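Local coordinates for protein (r)-specific enoyl-coa hydratase (Aeromonas punctata, PDB 1IQ6) that catalyses the hydration of short trans-2-enoyl-CoA thioesters of 4 to 6 carbons to the corresponding (3R)-3-hydroxyacyl-CoA, working as a homodimer, at residues A59-G64 with V94-E99; P51-M56 with V88-E93; Q4-G9 with T101-D106. One frame throughout, in Å; residues are numbered along the deposited sequence.

Contact 1: A59-G64 with V94-E99; sequences ASLFSG and VTAEVE
With chi1 at -72° Leu61 sets its CG beside its own backbone N, opposite the carbonyl carbon, and an extended chi2 of 179° carries CD1 on toward the valine at one end of strand segment 94-99. There Leu61 CD1 meets Val94 CG2 at 3.9 Å, the two branched side chains crossing at a slant. Nearer the backbone, Leu61 CB sits 3.9 Å from Ala96 CB. A methyl group suits this place, because the backbones are closest here: the CA atoms of Leu61 and Ala96 are 6.5 Å apart. Phe62, the next residue on the helix, reaches further along the strand. Its ring comes obliquely to the strand, with Phe62 CD2 4.4 Å from Val98 CG1 and CE2 in looser contact with the methyl of Ala96.

Val94, Ala96 and Val98 alternate with Thr95 and Glu97, so one face of the strand is apolar and turned to the helix while the other carries polar groups. This is the hot dog fold, in which a long antiparallel sheet wraps round a central helix; the axes of these two short segments come within 8.4 Å at a signed crossing angle of -52°. No hydrogen bond passes between helix and strand, whose main chains bond to their own neighbours, strand 93-103 pairing with 11-17 and 109-117. The large Phe62 ring also packs against Tyr77, Gln80 and Leu82 of strand 76-84. On the dimer side, Ser63 OG is hydrogen-bonded to Asp32 OD2 of the second subunit, and Leu61 packs on Leu29 of that subunit.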
ATOM      1  N   ALA B  59       1.452  -5.427  -1.313  1.00 11.71           N
ATOM      2  CA  ALA B  59       0.067  -4.968  -1.266  1.00 12.36           C
ATOM      3  C   ALA B  59      -0.327  -4.088  -2.443  1.00 13.45           C
ATOM      4  O   ALA B  59      -1.502  -4.012  -2.800  1.00 11.75           O
ATOM      5  CB  ALA B  59      -0.189  -4.231   0.041  1.00 11.21           C
ATOM      6  N   SER B  60       0.651  -3.425  -3.048  1.00 12.17           N
ATOM      7  CA  SER B  60       0.370  -2.555  -4.185  1.00 12.77           C
ATOM      8  C   SER B  60      -0.172  -3.316  -5.396  1.00 13.40           C
ATOM      9  O   SER B  60      -0.822  -2.728  -6.261  1.00 12.90           O
ATOM     10  CB  SER B  60       1.627  -1.772  -4.568  1.00 15.69           C
ATOM     11  OG  SER B  60       1.983  -0.869  -3.530  1.00 17.71           O
ATOM     12  N   LEU B  61       0.082  -4.622  -5.456  1.00 12.97           N
ATOM     13  CA  LEU B  61      -0.411  -5.427  -6.569  1.00 13.59           C
ATOM     14  C   LEU B  61      -1.935  -5.463  -6.598  1.00 14.45           C
ATOM     15  O   LEU B  61      -2.535  -5.679  -7.649  1.00 15.41           O
ATOM     16  CB  LEU B  61       0.137  -6.854  -6.493  1.00 14.00           C
ATOM     17  CG  LEU B  61       1.628  -6.989  -6.825  1.00 14.82           C
ATOM     18  CD1 LEU B  61       2.056  -8.437  -6.682  1.00 14.61           C
ATOM     19  CD2 LEU B  61       1.891  -6.494  -8.248  1.00 15.54           C
ATOM     20  N   PHE B  62      -2.567  -5.261  -5.445  1.00 13.08           N
ATOM     21  CA  PHE B  62      -4.029  -5.265  -5.409  1.00 13.51           C
ATOM     22  C   PHE B  62      -4.554  -4.118  -6.267  1.00 14.59           C
ATOM     23  O   PHE B  62      -5.558  -4.262  -6.959  1.00 15.30           O
ATOM     24  CB  PHE B  62      -4.538  -5.110  -3.973  1.00 11.28           C
ATOM     25  CG  PHE B  62      -4.159  -6.252  -3.057  1.00 11.41           C
ATOM     26  CD1 PHE B  62      -3.965  -6.024  -1.697  1.00 11.25           C
ATOM     27  CD2 PHE B  62      -4.001  -7.548  -3.545  1.00 11.48           C
ATOM     28  CE1 PHE B  62      -3.613  -7.062  -0.832  1.00 11.60           C
ATOM     29  CE2 PHE B  62      -3.649  -8.601  -2.692  1.00 11.42           C
ATOM     30  CZ  PHE B  62      -3.454  -8.361  -1.332  1.00 12.22           C
ATOM     31  N   SER B  63      -3.861  -2.983  -6.226  1.00 14.42           N
ATOM     32  CA  SER B  63      -4.264  -1.816  -7.003  1.00 15.77           C
ATOM     33  C   SER B  63      -4.289  -2.185  -8.485  1.00 15.49           C
ATOM     34  O   SER B  63      -5.193  -1.787  -9.218  1.00 16.70           O
ATOM     35  CB  SER B  63      -3.295  -0.653  -6.757  1.00 17.01           C
ATOM     36  OG  SER B  63      -3.891   0.590  -7.097  1.00 19.11           O
ATOM     37  N   GLY B  64      -3.296  -2.960  -8.913  1.00 16.43           N
ATOM     38  CA  GLY B  64      -3.228  -3.384 -10.299  1.00 16.49           C
ATOM     39  C   GLY B  64      -4.393  -4.278 -10.692  1.00 16.30           C
ATOM     40  O   GLY B  64      -5.010  -4.082 -11.737  1.00 17.76           O
ATOM     41  N   VAL B  94       5.318 -14.157  -6.420  1.00 13.74           N
ATOM     42  CA  VAL B  94       4.131 -14.146  -5.574  1.00 13.62           C
ATOM     43  C   VAL B  94       2.919 -14.142  -6.492  1.00 13.83           C
ATOM     44  O   VAL B  94       3.024 -13.845  -7.684  1.00 13.81           O
ATOM     45  CB  VAL B  94       4.032 -12.889  -4.674  1.00 13.26           C
ATOM     46  CG1 VAL B  94       5.232 -12.816  -3.754  1.00 15.55           C
ATOM     47  CG2 VAL B  94       3.903 -11.634  -5.526  1.00 14.46           C
ATOM     48  N   THR B  95       1.770 -14.487  -5.929  1.00 12.48           N
ATOM     49  CA  THR B  95       0.527 -14.483  -6.681  1.00 12.74           C
ATOM     50  C   THR B  95      -0.464 -13.622  -5.900  1.00 11.76           C
ATOM     51  O   THR B  95      -0.673 -13.841  -4.706  1.00 12.64           O
ATOM     52  CB  THR B  95      -0.038 -15.911  -6.846  1.00 13.84           C
ATOM     53  OG1 THR B  95       0.900 -16.714  -7.579  1.00 17.02           O
ATOM     54  CG2 THR B  95      -1.363 -15.879  -7.606  1.00 13.56           C
ATOM     55  N   ALA B  96      -1.026 -12.622  -6.569  1.00 11.97           N
ATOM     56  CA  ALA B  96      -2.003 -11.730  -5.953  1.00 11.36           C
ATOM     57  C   ALA B  96      -3.366 -12.222  -6.425  1.00 11.54           C
ATOM     58  O   ALA B  96      -3.541 -12.531  -7.605  1.00 12.51           O
ATOM     59  CB  ALA B  96      -1.765 -10.294  -6.401  1.00 13.31           C
ATOM     60  N   GLU B  97      -4.321 -12.300  -5.503  1.00 10.43           N
ATOM     61  CA  GLU B  97      -5.660 -12.789  -5.832  1.00 10.97           C
ATOM     62  C   GLU B  97      -6.740 -11.921  -5.205  1.00 10.74           C
ATOM     63  O   GLU B  97      -6.650 -11.571  -4.027  1.00 12.18           O
ATOM     64  CB  GLU B  97      -5.829 -14.231  -5.322  1.00 11.45           C
ATOM     65  CG  GLU B  97      -4.814 -15.216  -5.896  1.00 14.77           C
ATOM     66  CD  GLU B  97      -4.913 -16.620  -5.308  1.00 17.40           C
ATOM     67  OE1 GLU B  97      -4.033 -17.453  -5.627  1.00 19.61           O
ATOM     68  OE2 GLU B  97      -5.858 -16.900  -4.537  1.00 17.63           O
ATOM     69  N   VAL B  98      -7.751 -11.562  -5.995  1.00 10.74           N
ATOM     70  CA  VAL B  98      -8.873 -10.784  -5.487  1.00 11.39           C
ATOM     71  C   VAL B  98     -10.154 -11.518  -5.856  1.00 12.12           C
ATOM     72  O   VAL B  98     -10.212 -12.223  -6.867  1.00 12.24           O
ATOM     73  CB  VAL B  98      -8.928  -9.333  -6.065  1.00 11.35           C
ATOM     74  CG1 VAL B  98      -7.620  -8.600  -5.758  1.00 11.90           C
ATOM     75  CG2 VAL B  98      -9.226  -9.354  -7.559  1.00 12.09           C
ATOM     76  N   GLU B  99     -11.168 -11.378  -5.013  1.00 12.27           N
ATOM     77  CA  GLU B  99     -12.454 -12.018  -5.252  1.00 13.08           C
ATOM     78  C   GLU B  99     -13.565 -11.142  -4.700  1.00 12.67           C
ATOM     79  O   GLU B  99     -13.481 -10.667  -3.568  1.00 12.96           O
ATOM     80  CB  GLU B  99     -12.511 -13.393  -4.581  1.00 13.70           C
ATOM     81  CG  GLU B  99     -13.906 -14.012  -4.626  1.00 14.75           C
ATOM     82  CD  GLU B  99     -13.959 -15.433  -4.096  1.00 18.20           C
ATOM     83  OE1 GLU B  99     -15.077 -15.985  -4.026  1.00 18.27           O
ATOM     84  OE2 GLU B  99     -12.899 -16.001  -3.756  1.00 19.15           O
TER

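Contact 2: P51-M56 with V88-E93; sequences PIVHGM and VFVGDE
Ile52 and Phe89 face each other as a single antiparallel bridge, a non-hydrogen-bonded pair whose CA atoms lie 4.3 Å apart. The bonds flank it. Val53 N gives its hydrogen to Val88 O at 2.8 Å. Val90 N reaches Pro51 O at 3.3 Å, a longer bond. Proline, lacking an N-H, can still serve here because its oxygen does the work.

Water completes the exchange: one molecule donates to Val53 O at 2.8 Å and accepts from Val88 N, standing in for the return bond of a two-bonded antiparallel pair.

The apolar contacts lie round this frame. Ile52 CG2 packs 3.7 Å from Phe89 CD1. A chi1 of 178° leaves Val53 CG2 beside its own backbone N, where it meets Val88 CG1 at 4.0 Å and also touches Val90. A polar neighbour borders this group as well: the carbonyl oxygen Pro51 O lies in the plane of the Phe89 ring, at its edge. Beyond, Phe89 to Asp92 form a type II turn; Gly91, with its positive phi, suits that turn.

Two direct bonds and a bridging water thus grip the main chain just before helix 55-68, where His54 takes the N-cap position and Gly55, a substrate-binding residue by similarity, begins the helix. Ile52 O, turned from this pairing, is taken by ND1 of His37, another residue that by similarity binds the acyl-CoA.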
ATOM      1  N   PRO B  51      17.205 -10.646   2.808  1.00 18.10           N
ATOM      2  CA  PRO B  51      16.352  -9.512   2.435  1.00 16.11           C
ATOM      3  C   PRO B  51      14.944  -9.906   1.989  1.00 15.45           C
ATOM      4  O   PRO B  51      14.760 -10.850   1.217  1.00 15.61           O
ATOM      5  CB  PRO B  51      17.143  -8.838   1.316  1.00 17.79           C
ATOM      6  CG  PRO B  51      18.569  -9.133   1.701  1.00 17.81           C
ATOM      7  CD  PRO B  51      18.491 -10.584   2.090  1.00 18.24           C
ATOM      8  N   ILE B  52      13.961  -9.155   2.475  1.00 14.62           N
ATOM      9  CA  ILE B  52      12.567  -9.409   2.140  1.00 14.48           C
ATOM     10  C   ILE B  52      11.940  -8.215   1.431  1.00 13.99           C
ATOM     11  O   ILE B  52      12.380  -7.076   1.592  1.00 14.69           O
ATOM     12  CB  ILE B  52      11.747  -9.745   3.408  1.00 15.35           C
ATOM     13  CG1 ILE B  52      11.750  -8.559   4.378  1.00 16.77           C
ATOM     14  CG2 ILE B  52      12.337 -10.975   4.086  1.00 16.23           C
ATOM     15  CD1 ILE B  52      10.894  -8.784   5.612  1.00 20.14           C
ATOM     16  N   VAL B  53      10.919  -8.491   0.626  1.00 13.12           N
ATOM     17  CA  VAL B  53      10.207  -7.456  -0.119  1.00 12.03           C
ATOM     18  C   VAL B  53       9.291  -6.658   0.816  1.00 12.03           C
ATOM     19  O   VAL B  53       8.668  -7.235   1.704  1.00 14.50           O
ATOM     20  CB  VAL B  53       9.340  -8.102  -1.229  1.00 11.67           C
ATOM     21  CG1 VAL B  53       8.552  -7.041  -1.974  1.00 13.15           C
ATOM     22  CG2 VAL B  53      10.229  -8.885  -2.186  1.00 13.23           C
ATOM     23  N   HIS B  54       9.215  -5.341   0.623  1.00 12.09           N
ATOM     24  CA  HIS B  54       8.348  -4.500   1.454  1.00 10.87           C
ATOM     25  C   HIS B  54       6.919  -5.019   1.395  1.00 10.77           C
ATOM     26  O   HIS B  54       6.389  -5.255   0.313  1.00 11.45           O
ATOM     27  CB  HIS B  54       8.289  -3.063   0.941  1.00 10.99           C
ATOM     28  CG  HIS B  54       9.601  -2.353   0.922  1.00 12.94           C
ATOM     29  ND1 HIS B  54      10.621  -2.691   0.060  1.00 13.46           N
ATOM     30  CD2 HIS B  54      10.028  -1.265   1.605  1.00 13.15           C
ATOM     31  CE1 HIS B  54      11.619  -1.837   0.208  1.00 14.16           C
ATOM     32  NE2 HIS B  54      11.283  -0.962   1.140  1.00 14.53           N
ATOM     33  N   GLY B  55       6.287  -5.161   2.554  1.00 11.14           N
ATOM     34  CA  GLY B  55       4.911  -5.625   2.564  1.00 11.17           C
ATOM     35  C   GLY B  55       4.025  -4.673   1.774  1.00 10.28           C
ATOM     36  O   GLY B  55       3.090  -5.098   1.092  1.00 11.04           O
ATOM     37  N   MET B  56       4.312  -3.376   1.848  1.00 10.77           N
ATOM     38  CA  MET B  56       3.497  -2.412   1.123  1.00 10.51           C
ATOM     39  C   MET B  56       3.713  -2.457  -0.394  1.00 10.90           C
ATOM     40  O   MET B  56       2.899  -1.934  -1.158  1.00 12.42           O
ATOM     41  CB  MET B  56       3.711  -0.999   1.676  1.00 12.47           C
ATOM     42  CG  MET B  56       3.030  -0.760   3.034  1.00 13.13           C
ATOM     43  SD  MET B  56       1.209  -0.951   3.039  1.00 14.44           S
ATOM     44  CE  MET B  56       0.734   0.676   2.453  1.00 18.02           C
ATOM     45  N   VAL B  88       8.187 -12.375   2.054  1.00 12.57           N
ATOM     46  CA  VAL B  88       8.421 -12.736   0.669  1.00 12.22           C
ATOM     47  C   VAL B  88       9.870 -12.325   0.433  1.00 13.26           C
ATOM     48  O   VAL B  88      10.240 -11.172   0.653  1.00 13.81           O
ATOM     49  CB  VAL B  88       7.509 -11.960  -0.294  1.00 12.50           C
ATOM     50  CG1 VAL B  88       7.997 -12.142  -1.724  1.00 12.34           C
ATOM     51  CG2 VAL B  88       6.075 -12.463  -0.164  1.00 13.29           C
ATOM     52  N   PHE B  89      10.696 -13.265   0.001  1.00 13.38           N
ATOM     53  CA  PHE B  89      12.100 -12.959  -0.224  1.00 13.59           C
ATOM     54  C   PHE B  89      12.343 -12.329  -1.584  1.00 13.28           C
ATOM     55  O   PHE B  89      11.693 -12.675  -2.567  1.00 13.45           O
ATOM     56  CB  PHE B  89      12.918 -14.234  -0.028  1.00 14.64           C
ATOM     57  CG  PHE B  89      12.819 -14.777   1.364  1.00 16.22           C
ATOM     58  CD1 PHE B  89      13.368 -14.074   2.430  1.00 17.16           C
ATOM     59  CD2 PHE B  89      12.106 -15.942   1.628  1.00 19.71           C
ATOM     60  CE1 PHE B  89      13.206 -14.518   3.739  1.00 20.09           C
ATOM     61  CE2 PHE B  89      11.937 -16.395   2.934  1.00 21.53           C
ATOM     62  CZ  PHE B  89      12.489 -15.679   3.992  1.00 20.63           C
ATOM     63  N   VAL B  90      13.266 -11.374  -1.626  1.00 14.60           N
ATOM     64  CA  VAL B  90      13.572 -10.683  -2.866  1.00 15.83           C
ATOM     65  C   VAL B  90      13.926 -11.671  -3.966  1.00 15.83           C
ATOM     66  O   VAL B  90      14.755 -12.567  -3.774  1.00 18.38           O
ATOM     67  CB  VAL B  90      14.735  -9.678  -2.674  1.00 15.34           C
ATOM     68  CG1 VAL B  90      15.002  -8.930  -3.974  1.00 16.52           C
ATOM     69  CG2 VAL B  90      14.395  -8.699  -1.564  1.00 16.38           C
ATOM     70  N   GLY B  91      13.285 -11.506  -5.117  1.00 16.30           N
ATOM     71  CA  GLY B  91      13.543 -12.385  -6.239  1.00 17.09           C
ATOM     72  C   GLY B  91      12.526 -13.497  -6.393  1.00 17.92           C
ATOM     73  O   GLY B  91      12.395 -14.065  -7.474  1.00 20.05           O
ATOM     74  N   ASP B  92      11.801 -13.807  -5.323  1.00 15.84           N
ATOM     75  CA  ASP B  92      10.800 -14.866  -5.383  1.00 16.79           C
ATOM     76  C   ASP B  92       9.506 -14.358  -5.996  1.00 15.50           C
ATOM     77  O   ASP B  92       9.208 -13.166  -5.954  1.00 17.48           O
ATOM     78  CB  ASP B  92      10.523 -15.424  -3.985  1.00 16.62           C
ATOM     79  CG  ASP B  92      11.659 -16.285  -3.463  1.00 17.52           C
ATOM     80  OD1 ASP B  92      11.604 -16.697  -2.287  1.00 19.28           O
ATOM     81  OD2 ASP B  92      12.606 -16.556  -4.233  1.00 18.92           O
ATOM     82  N   GLU B  93       8.746 -15.274  -6.582  1.00 15.46           N
ATOM     83  CA  GLU B  93       7.477 -14.920  -7.202  1.00 16.23           C
ATOM     84  C   GLU B  93       6.344 -14.967  -6.181  1.00 15.16           C
ATOM     85  O   GLU B  93       6.419 -15.684  -5.185  1.00 15.85           O
ATOM     86  CB  GLU B  93       7.178 -15.888  -8.354  1.00 18.18           C
ATOM     87  CG  GLU B  93       5.820 -15.707  -9.010  1.00 22.53           C
ATOM     88  CD  GLU B  93       5.573 -16.715 -10.119  1.00 25.50           C
ATOM     89  OE1 GLU B  93       5.941 -16.437 -11.280  1.00 28.67           O
ATOM     90  OE2 GLU B  93       5.021 -17.795  -9.824  1.00 28.40           O
TER
HETATM   91  O   HOH W   1       7.874  -9.633   2.873  1.00 15.09           O

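Contact 3: Q4-G9 with T101-D106; sequences QSLEVG and TALRED
Leu103 reaches out from strand 93-103 to meet Leu6 and Val8 of the N-terminal segment, and it can be followed outward. Its CB points toward 4-9 and acts as the stem. CG is the first atom to touch, 4.4 Å from Val8 CG2. Because chi1 is -67°, CG stands beside the backbone N, and from there the two methyls divide the work. CD1 leans on main chain: it lies 3.2 Å from Leu6 O and 3.8 Å from Glu7 CA, with Val8 N a little further off. CD2 turns to the leucine opposite, 3.9 Å from Leu6 CG and only 3.4 Å from Leu6 CD2, closer than carbons usually pack. Leucine suits the place, since one forked tip can cover a peptide and a side chain together.

Val8 continues the patch along the strand, with CG1 3.8 Å from Thr101 O and CG2 over Ala102 CA. The strand carries a classic beta bulge here, two of its residues, Thr101 and Ala102, pairing with the single Thr111 of strand 109-117. Leu6 also rests on Ala110 and on Leu70, Pro71 and Leu133.

No hydrogen bond joins 4-9 to 101-106, so across this surface contact the N-terminal segment is held by apolar surface against the end of the strand. Polar bonds come from beside the contact: Gly9 pairs by backbone with Val100, and the Gln10 side chain bonds Glu7 N and Ser5 O.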
ATOM      1  N   GLN B   4     -20.765  -7.289 -19.156  1.00 31.61           N
ATOM      2  CA  GLN B   4     -20.739  -8.297 -18.104  1.00 31.39           C
ATOM      3  C   GLN B   4     -20.829  -7.640 -16.733  1.00 30.04           C
ATOM      4  O   GLN B   4     -19.947  -6.882 -16.335  1.00 30.16           O
ATOM      5  CB  GLN B   4     -19.461  -9.132 -18.210  1.00 33.04           C
ATOM      6  CG  GLN B   4     -19.415 -10.002 -19.459  1.00 34.62           C
ATOM      7  CD  GLN B   4     -18.141 -10.819 -19.577  1.00 35.32           C
ATOM      8  OE1 GLN B   4     -18.003 -11.639 -20.485  1.00 34.65           O
ATOM      9  NE2 GLN B   4     -17.203 -10.597 -18.663  1.00 36.22           N
ATOM     10  N   SER B   5     -21.906  -7.935 -16.016  1.00 28.83           N
ATOM     11  CA  SER B   5     -22.116  -7.363 -14.697  1.00 27.99           C
ATOM     12  C   SER B   5     -21.168  -7.964 -13.669  1.00 25.66           C
ATOM     13  O   SER B   5     -20.736  -9.110 -13.797  1.00 25.19           O
ATOM     14  CB  SER B   5     -23.560  -7.592 -14.246  1.00 29.08           C
ATOM     15  OG  SER B   5     -23.835  -8.976 -14.112  1.00 32.99           O
ATOM     16  N   LEU B   6     -20.848  -7.176 -12.650  1.00 24.40           N
ATOM     17  CA  LEU B   6     -19.975  -7.635 -11.584  1.00 23.75           C
ATOM     18  C   LEU B   6     -20.821  -8.551 -10.707  1.00 22.50           C
ATOM     19  O   LEU B   6     -21.989  -8.258 -10.443  1.00 22.40           O
ATOM     20  CB  LEU B   6     -19.469  -6.441 -10.772  1.00 25.10           C
ATOM     21  CG  LEU B   6     -18.376  -6.720  -9.741  1.00 26.90           C
ATOM     22  CD1 LEU B   6     -17.144  -7.260 -10.441  1.00 26.04           C
ATOM     23  CD2 LEU B   6     -18.039  -5.440  -8.992  1.00 28.83           C
ATOM     24  N   GLU B   7     -20.240  -9.663 -10.266  1.00 20.52           N
ATOM     25  CA  GLU B   7     -20.966 -10.613  -9.435  1.00 20.33           C
ATOM     26  C   GLU B   7     -20.121 -11.176  -8.303  1.00 18.61           C
ATOM     27  O   GLU B   7     -18.907 -11.354  -8.435  1.00 17.25           O
ATOM     28  CB  GLU B   7     -21.474 -11.787 -10.282  1.00 22.57           C
ATOM     29  CG  GLU B   7     -22.448 -11.412 -11.384  1.00 27.62           C
ATOM     30  CD  GLU B   7     -22.939 -12.626 -12.152  1.00 32.33           C
ATOM     31  OE1 GLU B   7     -23.507 -13.540 -11.518  1.00 35.09           O
ATOM     32  OE2 GLU B   7     -22.759 -12.669 -13.388  1.00 34.77           O
ATOM     33  N   VAL B   8     -20.778 -11.453  -7.185  1.00 18.13           N
ATOM     34  CA  VAL B   8     -20.111 -12.032  -6.032  1.00 17.55           C
ATOM     35  C   VAL B   8     -19.532 -13.366  -6.482  1.00 17.58           C
ATOM     36  O   VAL B   8     -20.195 -14.137  -7.180  1.00 18.16           O
ATOM     37  CB  VAL B   8     -21.113 -12.269  -4.878  1.00 18.14           C
ATOM     38  CG1 VAL B   8     -20.457 -13.087  -3.771  1.00 18.85           C
ATOM     39  CG2 VAL B   8     -21.595 -10.934  -4.340  1.00 18.93           C
ATOM     40  N   GLY B   9     -18.287 -13.631  -6.096  1.00 15.83           N
ATOM     41  CA  GLY B   9     -17.654 -14.876  -6.478  1.00 15.88           C
ATOM     42  C   GLY B   9     -16.677 -14.743  -7.631  1.00 14.83           C
ATOM     43  O   GLY B   9     -15.858 -15.633  -7.851  1.00 16.98           O
ATOM     44  N   THR B 101     -16.713 -10.262  -2.837  1.00 13.51           N
ATOM     45  CA  THR B 101     -17.450 -10.911  -1.755  1.00 14.38           C
ATOM     46  C   THR B 101     -18.776 -10.227  -1.450  1.00 16.43           C
ATOM     47  O   THR B 101     -19.653 -10.820  -0.823  1.00 16.96           O
ATOM     48  CB  THR B 101     -16.625 -10.957  -0.450  1.00 15.65           C
ATOM     49  OG1 THR B 101     -16.306  -9.624  -0.032  1.00 16.98           O
ATOM     50  CG2 THR B 101     -15.346 -11.751  -0.663  1.00 17.71           C
ATOM     51  N   ALA B 102     -18.926  -8.983  -1.889  1.00 15.12           N
ATOM     52  CA  ALA B 102     -20.166  -8.254  -1.643  1.00 16.17           C
ATOM     53  C   ALA B 102     -20.354  -7.083  -2.596  1.00 16.86           C
ATOM     54  O   ALA B 102     -19.395  -6.424  -2.989  1.00 17.31           O
ATOM     55  CB  ALA B 102     -20.202  -7.762  -0.201  1.00 16.21           C
ATOM     56  N   LEU B 103     -21.605  -6.840  -2.971  1.00 17.94           N
ATOM     57  CA  LEU B 103     -21.950  -5.741  -3.863  1.00 19.17           C
ATOM     58  C   LEU B 103     -23.117  -4.985  -3.243  1.00 20.66           C
ATOM     59  O   LEU B 103     -24.237  -5.494  -3.196  1.00 22.89           O
ATOM     60  CB  LEU B 103     -22.355  -6.271  -5.242  1.00 19.32           C
ATOM     61  CG  LEU B 103     -21.264  -6.933  -6.085  1.00 20.97           C
ATOM     62  CD1 LEU B 103     -21.874  -7.525  -7.343  1.00 22.43           C
ATOM     63  CD2 LEU B 103     -20.199  -5.907  -6.435  1.00 20.30           C
ATOM     64  N   ARG B 104     -22.853  -3.776  -2.760  1.00 19.99           N
ATOM     65  CA  ARG B 104     -23.903  -2.973  -2.140  1.00 19.65           C
ATOM     66  C   ARG B 104     -24.942  -2.515  -3.150  1.00 20.15           C
ATOM     67  O   ARG B 104     -24.645  -2.336  -4.330  1.00 20.24           O
ATOM     68  CB  ARG B 104     -23.285  -1.771  -1.426  1.00 20.96           C
ATOM     69  CG  ARG B 104     -22.593  -2.158  -0.132  1.00 21.76           C
ATOM     70  CD  ARG B 104     -21.800  -1.016   0.468  1.00 22.61           C
ATOM     71  NE  ARG B 104     -22.615   0.165   0.728  1.00 25.16           N
ATOM     72  CZ  ARG B 104     -22.171   1.238   1.376  1.00 26.25           C
ATOM     73  NH1 ARG B 104     -22.971   2.276   1.572  1.00 27.55           N
ATOM     74  NH2 ARG B 104     -20.927   1.268   1.835  1.00 27.91           N
ATOM     75  N   GLU B 105     -26.172  -2.335  -2.682  1.00 21.33           N
ATOM     76  CA  GLU B 105     -27.246  -1.901  -3.562  1.00 23.65           C
ATOM     77  C   GLU B 105     -27.733  -0.488  -3.276  1.00 23.72           C
ATOM     78  O   GLU B 105     -28.600   0.028  -3.983  1.00 24.19           O
ATOM     79  CB  GLU B 105     -28.405  -2.897  -3.502  1.00 26.61           C
ATOM     80  CG  GLU B 105     -27.999  -4.288  -3.966  1.00 31.70           C
ATOM     81  CD  GLU B 105     -29.180  -5.182  -4.273  1.00 34.10           C
ATOM     82  OE1 GLU B 105     -28.952  -6.342  -4.679  1.00 37.00           O
ATOM     83  OE2 GLU B 105     -30.333  -4.729  -4.114  1.00 36.19           O
ATOM     84  N   ASP B 106     -27.172   0.142  -2.248  1.00 23.13           N
ATOM     85  CA  ASP B 106     -27.537   1.515  -1.911  1.00 23.08           C
ATOM     86  C   ASP B 106     -26.589   2.439  -2.669  1.00 23.38           C
ATOM     87  O   ASP B 106     -26.916   3.590  -2.957  1.00 24.63           O
ATOM     88  CB  ASP B 106     -27.432   1.750  -0.399  1.00 22.93           C
ATOM     89  CG  ASP B 106     -26.022   1.565   0.130  1.00 23.93           C
ATOM     90  OD1 ASP B 106     -25.359   0.587  -0.269  1.00 21.56           O
ATOM     91  OD2 ASP B 106     -25.583   2.391   0.959  1.00 26.44           O
TER

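In the fold
From the N terminus, 4-9 opens contact 3, and almost the whole fold passes before 101-106 closes it, 92 residues on. Within that span, 51-56 and then 59-64 open contacts 2 and 1. After strand 76-84 the chain returns through 88-93, closing contact 2, and directly into 94-99, closing contact 1. These two contacts cross, and both sit within contact 3. Contacts 1 and 2 share helix 55-68 and meet where Val94 CG1 packs on Val88 CG1; contacts 1 and 3 share strand 93-103. Together they tie the helix start, the central helix and the N-terminal segment to successive parts of one run of chain, with contacts 2 and 3 at opposite ends.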